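Long-range contacts in fructokinase (Vibrio cholerae serotype O1, PDB 5EYN), which phosphorylates fructose with ATP as a sugar kinase of the PfkB (ribokinase-like) family, caught here with fructose, ADP and beryllium trifluoride bound: residues A[65-70]-A[90-95]; A[100-105]-A[114-119]; A[266-271]-A[290-295]. All blocks are in the same frame, centred on the assembly; numbering follows the deposited sequence.

Interaction 1: residues A[65-70]-A[90-95]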
loop_
_atom_site.group_PDB
_atom_site.type_symbol
_atom_site.label_atom_id
_atom_site.label_comp_id
_atom_site.label_asym_id
_atom_site.label_seq_id
_atom_site.Cartn_x
_atom_site.Cartn_y
_atom_site.Cartn_z
ATOM N N GLY A 65 -8.937 -14.079 -11.250
ATOM C CA GLY A 65 -8.412 -13.766 -9.940
ATOM C C GLY A 65 -9.193 -12.638 -9.305
ATOM O O GLY A 65 -10.230 -12.212 -9.822
ATOM N N ARG A 66 -8.704 -12.178 -8.160
ATOM C CA ARG A 66 -9.317 -11.069 -7.445
ATOM C C ARG A 66 -8.340 -9.937 -7.240
ATOM O O ARG A 66 -7.190 -10.149 -6.855
ATOM C CB ARG A 66 -9.799 -11.482 -6.062
ATOM C CG ARG A 66 -10.921 -12.473 -6.077
ATOM C CD ARG A 66 -11.495 -12.730 -4.703
ATOM N NE ARG A 66 -12.585 -13.678 -4.839
ATOM C CZ ARG A 66 -13.791 -13.554 -4.302
ATOM N NH1 ARG A 66 -14.102 -12.506 -3.544
ATOM N NH2 ARG A 66 -14.694 -14.500 -4.513
ATOM N N VAL A 67 -8.823 -8.731 -7.495
ATOM C CA VAL A 67 -8.184 -7.520 -7.004
ATOM C C VAL A 67 -9.145 -6.811 -6.063
ATOM O O VAL A 67 -10.247 -7.289 -5.818
ATOM C CB VAL A 67 -7.788 -6.577 -8.149
ATOM C CG1 VAL A 67 -6.641 -7.179 -8.955
ATOM C CG2 VAL A 67 -8.994 -6.245 -9.030
ATOM N N GLY A 68 -8.718 -5.690 -5.502
ATOM C CA GLY A 68 -9.581 -4.954 -4.611
ATOM C C GLY A 68 -10.462 -3.966 -5.337
ATOM O O GLY A 68 -10.149 -3.542 -6.448
ATOM N N ASN A 69 -11.567 -3.612 -4.692
ATOM C CA ASN A 69 -12.438 -2.547 -5.152
ATOM C C ASN A 69 -11.833 -1.225 -4.722
ATOM O O ASN A 69 -12.260 -0.613 -3.740
ATOM C CB ASN A 69 -13.829 -2.722 -4.556
ATOM C CG ASN A 69 -14.832 -1.758 -5.134
ATOM O OD1 ASN A 69 -14.536 -1.024 -6.076
ATOM N ND2 ASN A 69 -16.036 -1.752 -4.572
ATOM N N ASP A 70 -10.805 -0.819 -5.455
ATOM C CA ASP A 70 -10.041 0.374 -5.142
ATOM C C ASP A 70 -9.412 0.858 -6.436
ATOM O O ASP A 70 -9.464 0.160 -7.457
ATOM C CB ASP A 70 -8.979 0.089 -4.064
ATOM C CG ASP A 70 -8.193 -1.175 -4.327
ATOM O OD1 ASP A 70 -8.195 -2.066 -3.450
ATOM O OD2 ASP A 70 -7.564 -1.283 -5.396
ATOM N N LEU A 90 -11.751 -11.488 -13.855
ATOM C CA LEU A 90 -11.102 -10.695 -12.830
ATOM C C LEU A 90 -12.184 -10.047 -11.992
ATOM O O LEU A 90 -12.979 -9.250 -12.483
ATOM C CB LEU A 90 -10.225 -9.626 -13.454
ATOM C CG LEU A 90 -9.562 -8.679 -12.463
ATOM C CD1 LEU A 90 -8.610 -9.451 -11.562
ATOM C CD2 LEU A 90 -8.844 -7.567 -13.213
ATOM N N HIS A 91 -12.236 -10.417 -10.727
ATOM C CA HIS A 91 -13.285 -9.945 -9.846
ATOM C C HIS A 91 -12.739 -8.995 -8.825
ATOM O O HIS A 91 -11.562 -9.037 -8.487
ATOM C CB HIS A 91 -13.900 -11.114 -9.093
ATOM C CG HIS A 91 -14.400 -12.201 -9.981
ATOM N ND1 HIS A 91 -15.513 -12.057 -10.781
ATOM C CD2 HIS A 91 -13.932 -13.448 -10.208
ATOM C CE1 HIS A 91 -15.713 -13.174 -11.458
ATOM N NE2 HIS A 91 -14.770 -14.036 -11.123
ATOM N N PHE A 92 -13.628 -8.173 -8.292
ATOM C CA PHE A 92 -13.278 -7.289 -7.205
ATOM C C PHE A 92 -13.732 -7.918 -5.907
ATOM O O PHE A 92 -14.919 -8.214 -5.730
ATOM C CB PHE A 92 -13.921 -5.924 -7.445
ATOM C CG PHE A 92 -13.443 -5.279 -8.707
ATOM C CD1 PHE A 92 -12.350 -4.433 -8.685
ATOM C CD2 PHE A 92 -14.041 -5.567 -9.919
ATOM C CE1 PHE A 92 -11.883 -3.856 -9.841
ATOM C CE2 PHE A 92 -13.577 -4.985 -11.091
ATOM C CZ PHE A 92 -12.495 -4.132 -11.050
ATOM N N ASP A 93 -12.783 -8.175 -5.018
ATOM C CA ASP A 93 -13.129 -8.638 -3.680
ATOM C C ASP A 93 -13.851 -7.522 -2.944
ATOM O O ASP A 93 -13.482 -6.348 -3.072
ATOM C CB ASP A 93 -11.880 -9.029 -2.896
ATOM C CG ASP A 93 -12.212 -9.725 -1.599
ATOM O OD1 ASP A 93 -12.429 -10.951 -1.634
ATOM O OD2 ASP A 93 -12.271 -9.053 -0.548
ATOM N N PRO A 94 -14.879 -7.880 -2.167
ATOM C CA PRO A 94 -15.658 -6.842 -1.484
ATOM C C PRO A 94 -14.922 -6.124 -0.349
ATOM O O PRO A 94 -15.300 -5.010 0.000
ATOM C CB PRO A 94 -16.869 -7.615 -0.939
ATOM C CG PRO A 94 -16.447 -9.037 -0.909
ATOM C CD PRO A 94 -15.489 -9.217 -2.029
ATOM N N VAL A 95 -13.883 -6.737 0.200
ATOM C CA VAL A 95 -13.289 -6.250 1.443
ATOM C C VAL A 95 -11.802 -5.912 1.325
ATOM O O VAL A 95 -11.338 -4.908 1.848
ATOM C CB VAL A 95 -13.488 -7.306 2.567
ATOM C CG1 VAL A 95 -12.617 -6.991 3.786
ATOM C CG2 VAL A 95 -14.959 -7.406 2.950
HETATM O O HOH W 1 -12.000 -4.548 -1.905
#
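Strand residues 65-68 and 90-93 run as parallel neighbours whose short axes approach to 4.4 Å at 44°, stitched by three backbone bonds that alternate along the pair: H91 N to G65 O (2.8 Å), V67 N to H91 O (2.9 Å) and D93 N to V67 O (2.8 Å). H91 and D93 thus straddle V67. On the face that carries V67, L90 and F92, the two valine methyls divide the work: CG1 meets L90 CD1, while CG2 lies 3.8 Å from F92 CD1, with valine and phenylalanine pointing the same way. The edge of the F92 ring also reaches the backbone, CD1 standing 3.3 Å from G68 O. Helix 71-82 packs over this face through contacts with L90 and F92.

R66 leaves the opposite face. Its chain, extended from CG to NE, carries NH1 to D93 OD1 at 3.0 Å. This salt bridge is bent: the N-H...O angle is 136°, the oxygen is met on its anti side and well out of the carboxylate plane, and the guanidinium and carboxylate planes are 59° apart. R66 NE turns to D129, its stronger partner. The other carboxylate oxygen, D93 OD2, takes the backbone N of V95 in an Asx turn. Past the paired residues, a water accepts from N69 N and donates to D93 O, bridging the separating chains.

Within this beta-alpha-beta unit, the three short backbone bonds set the register, whereas the bent ion pair, whose arginine also bonds D129 through NE, probably adds electrostatic attraction more than directional hold.

Interaction 2: residues A[100-105]-A[114-119]. With FRU (beta-D-fructofuranose), chain B.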
loop_
_atom_site.group_PDB
_atom_site.type_symbol
_atom_site.label_atom_id
_atom_site.label_comp_id
_atom_site.label_asym_id
_atom_site.label_seq_id
_atom_site.Cartn_x
_atom_site.Cartn_y
_atom_site.Cartn_z
ATOM N N THR A 100 -0.043 -3.985 -3.370
ATOM C CA THR A 100 0.755 -2.794 -3.601
ATOM C C THR A 100 2.166 -3.099 -3.170
ATOM O O THR A 100 2.407 -3.430 -2.016
ATOM C CB THR A 100 0.205 -1.622 -2.792
ATOM O OG1 THR A 100 -1.153 -1.410 -3.148
ATOM C CG2 THR A 100 0.980 -0.351 -3.066
ATOM N N VAL A 101 3.100 -2.988 -4.111
ATOM C CA VAL A 101 4.452 -3.432 -3.890
ATOM C C VAL A 101 5.405 -2.270 -4.130
ATOM O O VAL A 101 5.312 -1.565 -5.135
ATOM C CB VAL A 101 4.782 -4.593 -4.837
ATOM C CG1 VAL A 101 6.247 -4.968 -4.763
ATOM C CG2 VAL A 101 3.908 -5.794 -4.517
ATOM N N VAL A 102 6.315 -2.049 -3.195
ATOM C CA VAL A 102 7.339 -1.014 -3.339
ATOM C C VAL A 102 8.627 -1.667 -3.828
ATOM O O VAL A 102 9.103 -2.645 -3.257
ATOM C CB VAL A 102 7.577 -0.279 -2.011
ATOM C CG1 VAL A 102 8.665 0.769 -2.157
ATOM C CG2 VAL A 102 6.283 0.354 -1.533
ATOM N N VAL A 103 9.164 -1.151 -4.925
ATOM C CA VAL A 103 10.372 -1.712 -5.527
ATOM C C VAL A 103 11.635 -0.931 -5.146
ATOM O O VAL A 103 11.635 0.300 -5.169
ATOM C CB VAL A 103 10.239 -1.741 -7.062
ATOM C CG1 VAL A 103 11.473 -2.344 -7.723
ATOM C CG2 VAL A 103 8.980 -2.496 -7.487
ATOM N N ASP A 104 12.701 -1.655 -4.807
ATOM C CA ASP A 104 14.039 -1.080 -4.591
ATOM C C ASP A 104 14.924 -1.490 -5.763
ATOM O O ASP A 104 15.266 -2.662 -5.910
ATOM C CB ASP A 104 14.612 -1.622 -3.276
ATOM C CG ASP A 104 15.974 -1.039 -2.926
ATOM O OD1 ASP A 104 16.469 -1.332 -1.813
ATOM O OD2 ASP A 104 16.544 -0.290 -3.739
ATOM N N LEU A 105 15.280 -0.530 -6.611
ATOM C CA LEU A 105 16.051 -0.810 -7.811
ATOM C C LEU A 105 17.527 -1.144 -7.546
ATOM O O LEU A 105 18.236 -1.566 -8.447
ATOM C CB LEU A 105 15.959 0.383 -8.750
ATOM C CG LEU A 105 14.552 0.711 -9.239
ATOM C CD1 LEU A 105 14.540 2.077 -9.918
ATOM C CD2 LEU A 105 14.074 -0.378 -10.189
ATOM N N THR A 114 8.908 -4.989 -1.513
ATOM C CA THR A 114 8.240 -4.958 -0.222
ATOM C C THR A 114 6.740 -4.972 -0.465
ATOM O O THR A 114 6.203 -4.075 -1.130
ATOM C CB THR A 114 8.584 -3.682 0.563
ATOM O OG1 THR A 114 10.002 -3.591 0.753
ATOM C CG2 THR A 114 7.894 -3.683 1.928
ATOM N N PHE A 115 6.065 -5.983 0.069
ATOM C CA PHE A 115 4.628 -6.125 -0.086
ATOM C C PHE A 115 3.887 -5.370 0.996
ATOM O O PHE A 115 3.984 -5.710 2.172
ATOM C CB PHE A 115 4.262 -7.612 -0.081
ATOM C CG PHE A 115 4.717 -8.315 -1.326
ATOM C CD1 PHE A 115 3.836 -8.564 -2.355
ATOM C CD2 PHE A 115 6.049 -8.639 -1.498
ATOM C CE1 PHE A 115 4.268 -9.148 -3.526
ATOM C CE2 PHE A 115 6.479 -9.225 -2.662
ATOM C CZ PHE A 115 5.599 -9.478 -3.682
ATOM N N MET A 116 3.173 -4.319 0.612
ATOM C CA MET A 116 2.491 -3.493 1.595
ATOM C C MET A 116 1.124 -4.015 2.009
ATOM O O MET A 116 0.633 -3.656 3.081
ATOM C CB MET A 116 2.359 -2.052 1.111
ATOM C CG MET A 116 3.677 -1.367 0.854
ATOM S SD MET A 116 4.809 -1.378 2.240
ATOM C CE MET A 116 3.893 -0.375 3.418
ATOM N N VAL A 117 0.512 -4.847 1.170
ATOM C CA VAL A 117 -0.837 -5.342 1.433
ATOM C C VAL A 117 -0.779 -6.851 1.598
ATOM O O VAL A 117 -0.580 -7.596 0.632
ATOM C CB VAL A 117 -1.818 -4.949 0.306
ATOM C CG1 VAL A 117 -3.222 -5.412 0.636
ATOM C CG2 VAL A 117 -1.805 -3.448 0.072
ATOM N N LYS A 118 -0.977 -7.291 2.837
ATOM C CA LYS A 118 -0.879 -8.690 3.213
ATOM C C LYS A 118 -1.960 -8.970 4.247
ATOM O O LYS A 118 -1.905 -8.439 5.334
ATOM C CB LYS A 118 0.490 -8.969 3.837
ATOM C CG LYS A 118 1.649 -8.754 2.865
ATOM C CD LYS A 118 2.954 -9.347 3.371
ATOM C CE LYS A 118 3.344 -8.789 4.713
ATOM N NZ LYS A 118 4.675 -9.302 5.132
ATOM N N PRO A 119 -2.949 -9.804 3.916
ATOM C CA PRO A 119 -3.203 -10.471 2.636
ATOM C C PRO A 119 -3.970 -9.561 1.670
ATOM O O PRO A 119 -4.984 -8.978 2.046
ATOM C CB PRO A 119 -4.058 -11.675 3.056
ATOM C CG PRO A 119 -4.825 -11.165 4.239
ATOM C CD PRO A 119 -3.904 -10.238 4.960
HETATM C C1 FRU B . 4.713 -10.244 -7.356
HETATM C C2 FRU B . 5.799 -9.413 -8.024
HETATM C C3 FRU B . 5.385 -8.076 -8.604
HETATM C C4 FRU B . 6.183 -7.937 -9.858
HETATM C C5 FRU B . 6.387 -9.359 -10.245
HETATM C C6 FRU B . 7.690 -9.628 -10.957
HETATM O O1 FRU B . 3.771 -10.686 -8.283
HETATM O O2 FRU B . 6.785 -9.204 -7.058
HETATM O O3 FRU B . 5.599 -7.097 -7.631
HETATM O O4 FRU B . 5.523 -7.259 -10.872
HETATM O O5 FRU B . 6.306 -10.165 -9.082
HETATM O O6 FRU B . 7.831 -10.990 -11.277
HETATM O O HOH W 2 0.971 -6.355 -1.348
HETATM O O HOH W 3 11.290 -2.607 -1.451
#
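Three backbone hydrogen bonds join T100-V102 to T114-M116. V102 and T114 form an antiparallel hydrogen-bonded pair, V102 N giving to T114 O and T114 N to V102 O, each at 2.9 Å. V101 and F115 make the adjacent non-hydrogen-bonded pair, and M116 N closes the row on T100 O, also at 2.9 Å, although M116 has already left the strand.

Apolar contacts form two groups. V101 and F115 point the same way from the sheet; a chi1 of 172° sets V101 CG1 against the sugar and puts CG2, beside the backbone N, over one face of the phenylalanine ring, 3.5 Å from F115 CD1. On the side of V102, its CG2 lies 3.9 Å from M116 CG, the two side chains crossing at a slant and the methionine chain then bending at chi2 and chi3.

The pairing is a beta hairpin, strands 99-103 and 113-115, at one edge of the small four-stranded sheet; such a sheet is the lid of ribokinase-like sugar kinases, and here it also meets the second subunit. M116 packs on T100 of that subunit, and F115 O accepts from R97 of that subunit.

Sugar contacts come from the V101-F115 face. V101 CG1 stands 3.6 Å from fructose O3, and F115 CZ lies equally close to O2, while fructose C1 is in the plane of the ring at its edge. Polar grip on the sugar comes from other residues, D30 and R176 among them.

Water mediates at both ends. One molecule accepts from T100 N and V117 N, the latter at 3.0 Å; another donates to V102 O at 2.8 Å and is hydrogen-bonded to T114 OG1.

Interaction 3: residues A[266-271]-A[290-295]. With BEF (beryllium trifluoride ion), chain D; FRU (beta-D-fructofuranose), chain B; ADP (adenosine-5'-diphosphate), chain E.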
loop_
_atom_site.group_PDB
_atom_site.type_symbol
_atom_site.label_atom_id
_atom_site.label_comp_id
_atom_site.label_asym_id
_atom_site.label_seq_id
_atom_site.Cartn_x
_atom_site.Cartn_y
_atom_site.Cartn_z
ATOM N N ASP A 266 9.057 -12.942 -15.924
ATOM C CA ASP A 266 7.678 -13.110 -16.380
ATOM C C ASP A 266 7.589 -12.905 -17.886
ATOM O O ASP A 266 6.819 -13.577 -18.568
ATOM C CB ASP A 266 6.744 -12.148 -15.666
ATOM C CG ASP A 266 6.790 -12.295 -14.167
ATOM O OD1 ASP A 266 7.000 -13.447 -13.686
ATOM O OD2 ASP A 266 6.608 -11.258 -13.489
ATOM N N ALA A 267 8.390 -11.979 -18.409
ATOM C CA ALA A 267 8.466 -11.763 -19.853
ATOM C C ALA A 267 8.968 -13.041 -20.527
ATOM O O ALA A 267 8.476 -13.470 -21.568
ATOM C CB ALA A 267 9.420 -10.613 -20.150
ATOM N N PHE A 268 9.981 -13.634 -19.916
ATOM C CA PHE A 268 10.521 -14.919 -20.342
ATOM C C PHE A 268 9.416 -15.976 -20.414
ATOM O O PHE A 268 9.226 -16.621 -21.439
ATOM C CB PHE A 268 11.627 -15.336 -19.370
ATOM C CG PHE A 268 12.285 -16.650 -19.705
ATOM C CD1 PHE A 268 13.504 -16.692 -20.376
ATOM C CD2 PHE A 268 11.688 -17.846 -19.357
ATOM C CE1 PHE A 268 14.108 -17.908 -20.672
ATOM C CE2 PHE A 268 12.277 -19.061 -19.677
ATOM C CZ PHE A 268 13.489 -19.094 -20.323
ATOM N N VAL A 269 8.661 -16.122 -19.334
ATOM C CA VAL A 269 7.590 -17.101 -19.317
ATOM C C VAL A 269 6.557 -16.781 -20.381
ATOM O O VAL A 269 6.032 -17.676 -21.049
ATOM C CB VAL A 269 6.932 -17.161 -17.924
ATOM C CG1 VAL A 269 5.654 -17.989 -17.946
ATOM C CG2 VAL A 269 7.919 -17.708 -16.942
ATOM N N GLY A 270 6.243 -15.502 -20.546
ATOM C CA GLY A 270 5.297 -15.107 -21.575
ATOM C C GLY A 270 5.703 -15.524 -22.974
ATOM O O GLY A 270 4.891 -16.049 -23.736
ATOM N N GLY A 271 6.968 -15.313 -23.322
ATOM C CA GLY A 271 7.435 -15.756 -24.624
ATOM C C GLY A 271 7.396 -17.267 -24.768
ATOM O O GLY A 271 6.975 -17.801 -25.804
ATOM N N ASP A 290 12.984 -23.485 -29.619
ATOM C CA ASP A 290 12.568 -22.227 -30.240
ATOM C C ASP A 290 11.775 -21.355 -29.256
ATOM O O ASP A 290 11.948 -20.132 -29.215
ATOM C CB ASP A 290 11.726 -22.523 -31.488
ATOM C CG ASP A 290 11.109 -21.278 -32.080
ATOM O OD1 ASP A 290 11.792 -20.610 -32.872
ATOM O OD2 ASP A 290 9.948 -20.959 -31.760
ATOM N N ALA A 291 10.908 -21.971 -28.460
ATOM C CA ALA A 291 10.128 -21.213 -27.479
ATOM C C ALA A 291 11.034 -20.555 -26.453
ATOM O O ALA A 291 10.779 -19.426 -26.037
ATOM C CB ALA A 291 9.105 -22.101 -26.788
ATOM N N VAL A 292 12.112 -21.241 -26.081
ATOM C CA VAL A 292 13.085 -20.693 -25.136
ATOM C C VAL A 292 13.905 -19.573 -25.783
ATOM O O VAL A 292 14.265 -18.605 -25.120
ATOM C CB VAL A 292 13.994 -21.794 -24.558
ATOM C CG1 VAL A 292 15.092 -21.225 -23.675
ATOM C CG2 VAL A 292 13.162 -22.766 -23.744
ATOM N N LYS A 293 14.174 -19.676 -27.075
ATOM C CA LYS A 293 14.836 -18.583 -27.766
ATOM C C LYS A 293 13.969 -17.324 -27.707
ATOM O O LYS A 293 14.461 -16.229 -27.435
ATOM C CB LYS A 293 15.112 -18.988 -29.218
ATOM C CG LYS A 293 15.701 -17.906 -30.096
ATOM C CD LYS A 293 15.996 -18.434 -31.516
ATOM C CE LYS A 293 16.688 -17.379 -32.380
ATOM N NZ LYS A 293 17.025 -17.909 -33.727
ATOM N N TRP A 294 12.677 -17.475 -27.965
ATOM C CA TRP A 294 11.745 -16.363 -27.813
ATOM C C TRP A 294 11.741 -15.859 -26.376
ATOM O O TRP A 294 11.757 -14.652 -26.133
ATOM C CB TRP A 294 10.327 -16.786 -28.198
ATOM C CG TRP A 294 10.046 -16.779 -29.681
ATOM C CD1 TRP A 294 10.789 -17.371 -30.673
ATOM C CD2 TRP A 294 8.945 -16.143 -30.336
ATOM N NE1 TRP A 294 10.211 -17.138 -31.899
ATOM C CE2 TRP A 294 9.080 -16.387 -31.719
ATOM C CE3 TRP A 294 7.851 -15.401 -29.886
ATOM C CZ2 TRP A 294 8.165 -15.907 -32.649
ATOM C CZ3 TRP A 294 6.951 -14.916 -30.807
ATOM C CH2 TRP A 294 7.109 -15.176 -32.174
ATOM N N ALA A 295 11.672 -16.783 -25.419
ATOM C CA ALA A 295 11.656 -16.431 -24.007
ATOM C C ALA A 295 12.854 -15.561 -23.624
ATOM O O ALA A 295 12.717 -14.542 -22.942
ATOM C CB ALA A 295 11.637 -17.701 -23.163
HETATM BE BE BEF D . 11.032 -11.569 -12.260
HETATM F F1 BEF D . 11.552 -10.164 -11.897
HETATM F F2 BEF D . 9.790 -11.548 -13.201
HETATM F F3 BEF D . 10.476 -12.281 -11.043
HETATM C C1 FRU B . 4.713 -10.244 -7.356
HETATM C C2 FRU B . 5.799 -9.413 -8.024
HETATM C C3 FRU B . 5.385 -8.076 -8.604
HETATM C C4 FRU B . 6.183 -7.937 -9.858
HETATM C C5 FRU B . 6.387 -9.359 -10.245
HETATM C C6 FRU B . 7.690 -9.628 -10.957
HETATM O O1 FRU B . 3.771 -10.686 -8.283
HETATM O O2 FRU B . 6.785 -9.204 -7.058
HETATM O O3 FRU B . 5.599 -7.097 -7.631
HETATM O O4 FRU B . 5.523 -7.259 -10.872
HETATM O O5 FRU B . 6.306 -10.165 -9.082
HETATM O O6 FRU B . 7.831 -10.990 -11.277
HETATM P PB ADP E . 13.248 -11.374 -13.265
HETATM O O1B ADP E . 11.890 -10.928 -13.738
HETATM O O2B ADP E . 13.123 -12.233 -12.026
HETATM O O3B ADP E . 14.072 -10.150 -12.954
HETATM P PA ADP E . 15.484 -12.531 -14.460
HETATM O O1A ADP E . 16.134 -11.179 -14.218
HETATM O O2A ADP E . 15.796 -13.396 -13.260
HETATM O O3A ADP E . 13.938 -12.210 -14.432
HETATM O "O5'" ADP E . 16.051 -13.274 -15.761
HETATM C "C5'" ADP E . 15.229 -14.042 -16.568
HETATM C "C4'" ADP E . 15.555 -14.023 -18.043
HETATM O "O4'" ADP E . 15.625 -12.693 -18.506
HETATM C "C3'" ADP E . 16.823 -14.690 -18.442
HETATM O "O3'" ADP E . 16.647 -16.065 -18.598
HETATM C "C2'" ADP E . 17.110 -14.028 -19.728
HETATM O "O2'" ADP E . 16.338 -14.503 -20.765
HETATM C "C1'" ADP E . 16.665 -12.650 -19.444
HETATM N N9 ADP E . 17.693 -11.789 -18.932
HETATM C C8 ADP E . 17.866 -11.367 -17.666
HETATM N N7 ADP E . 18.910 -10.557 -17.594
HETATM C C5 ADP E . 19.440 -10.430 -18.811
HETATM C C6 ADP E . 20.504 -9.731 -19.356
HETATM N N6 ADP E . 21.348 -8.915 -18.541
HETATM N N1 ADP E . 20.752 -9.836 -20.659
HETATM C C2 ADP E . 19.998 -10.585 -21.483
HETATM N N3 ADP E . 18.948 -11.285 -20.992
HETATM C C4 ADP E . 18.666 -11.214 -19.684
#
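With CG anti to the backbone N (chi1 -179°) and the ring turned about chi2, F268 presents one aromatic face to A295 of the facing helix. The evidence for a CH-pi contact is direct: A295 CB stands 3.4 Å from the centroid of the F268 ring and only 8° off the ring normal, practically over its centre. The same methyl approaches the backbone, 3.2 Å from F268 O, and a CA-H...O contact runs the other way, F268 CA to A295 O at 3.4 Å. V292 CG1 touches the far end of the ring at F268 CZ, more loosely.

One turn further along, G271 brings the backbones together, its CA 4.3 Å from that of A295. With no side chain at G271, its backbone lies directly against A295 and W294. The short helix axes consequently pass 7.7 Å apart, at 146° between their N-to-C directions.

The edge of the F268 ring also meets the nucleotide: ADP O2' lies near the ring plane. N296, the residue following A295, hydrogen-bonds to ADP through OD1.

In the first turn of helix 264-278, D266 lies where fructose and beryllium trifluoride meet. Its backbone N donates to fluorine F2 of beryllium trifluoride at 3.1 Å, while OD2 is 2.5 Å from fructose O6; N49 and N174 also bond to its carboxylate. Beryllium trifluoride, against the beta-phosphate of ADP, probably mimics the gamma-phosphate of ATP. An aspartate at a helix start, beside G263, whose N also bonds beryllium trifluoride, and G265 of the same pocket, is the signature arrangement of the PfkB kinase active site.

Along the chain the contacts come in series: interaction 1, then interaction 2, then interaction 3. Interaction 1 lies at one edge of the nine-stranded sheet, where strand 86-93 is outermost, and strand 99-103 of interaction 2 follows it directly in the chain but belongs to the four-stranded sheet. Their centres are about 18 Å apart, with nearest atoms about 7 Å apart. Interaction 3, between helices 264-278 and 285-302, lies across the chain's centre, its centre about 29 Å from that of interaction 1 and about 26 Å from that of interaction 2. Fructose bridges that last gap, touched by interactions 2 and 3, so lid and main alpha/beta domain meet at the substrate.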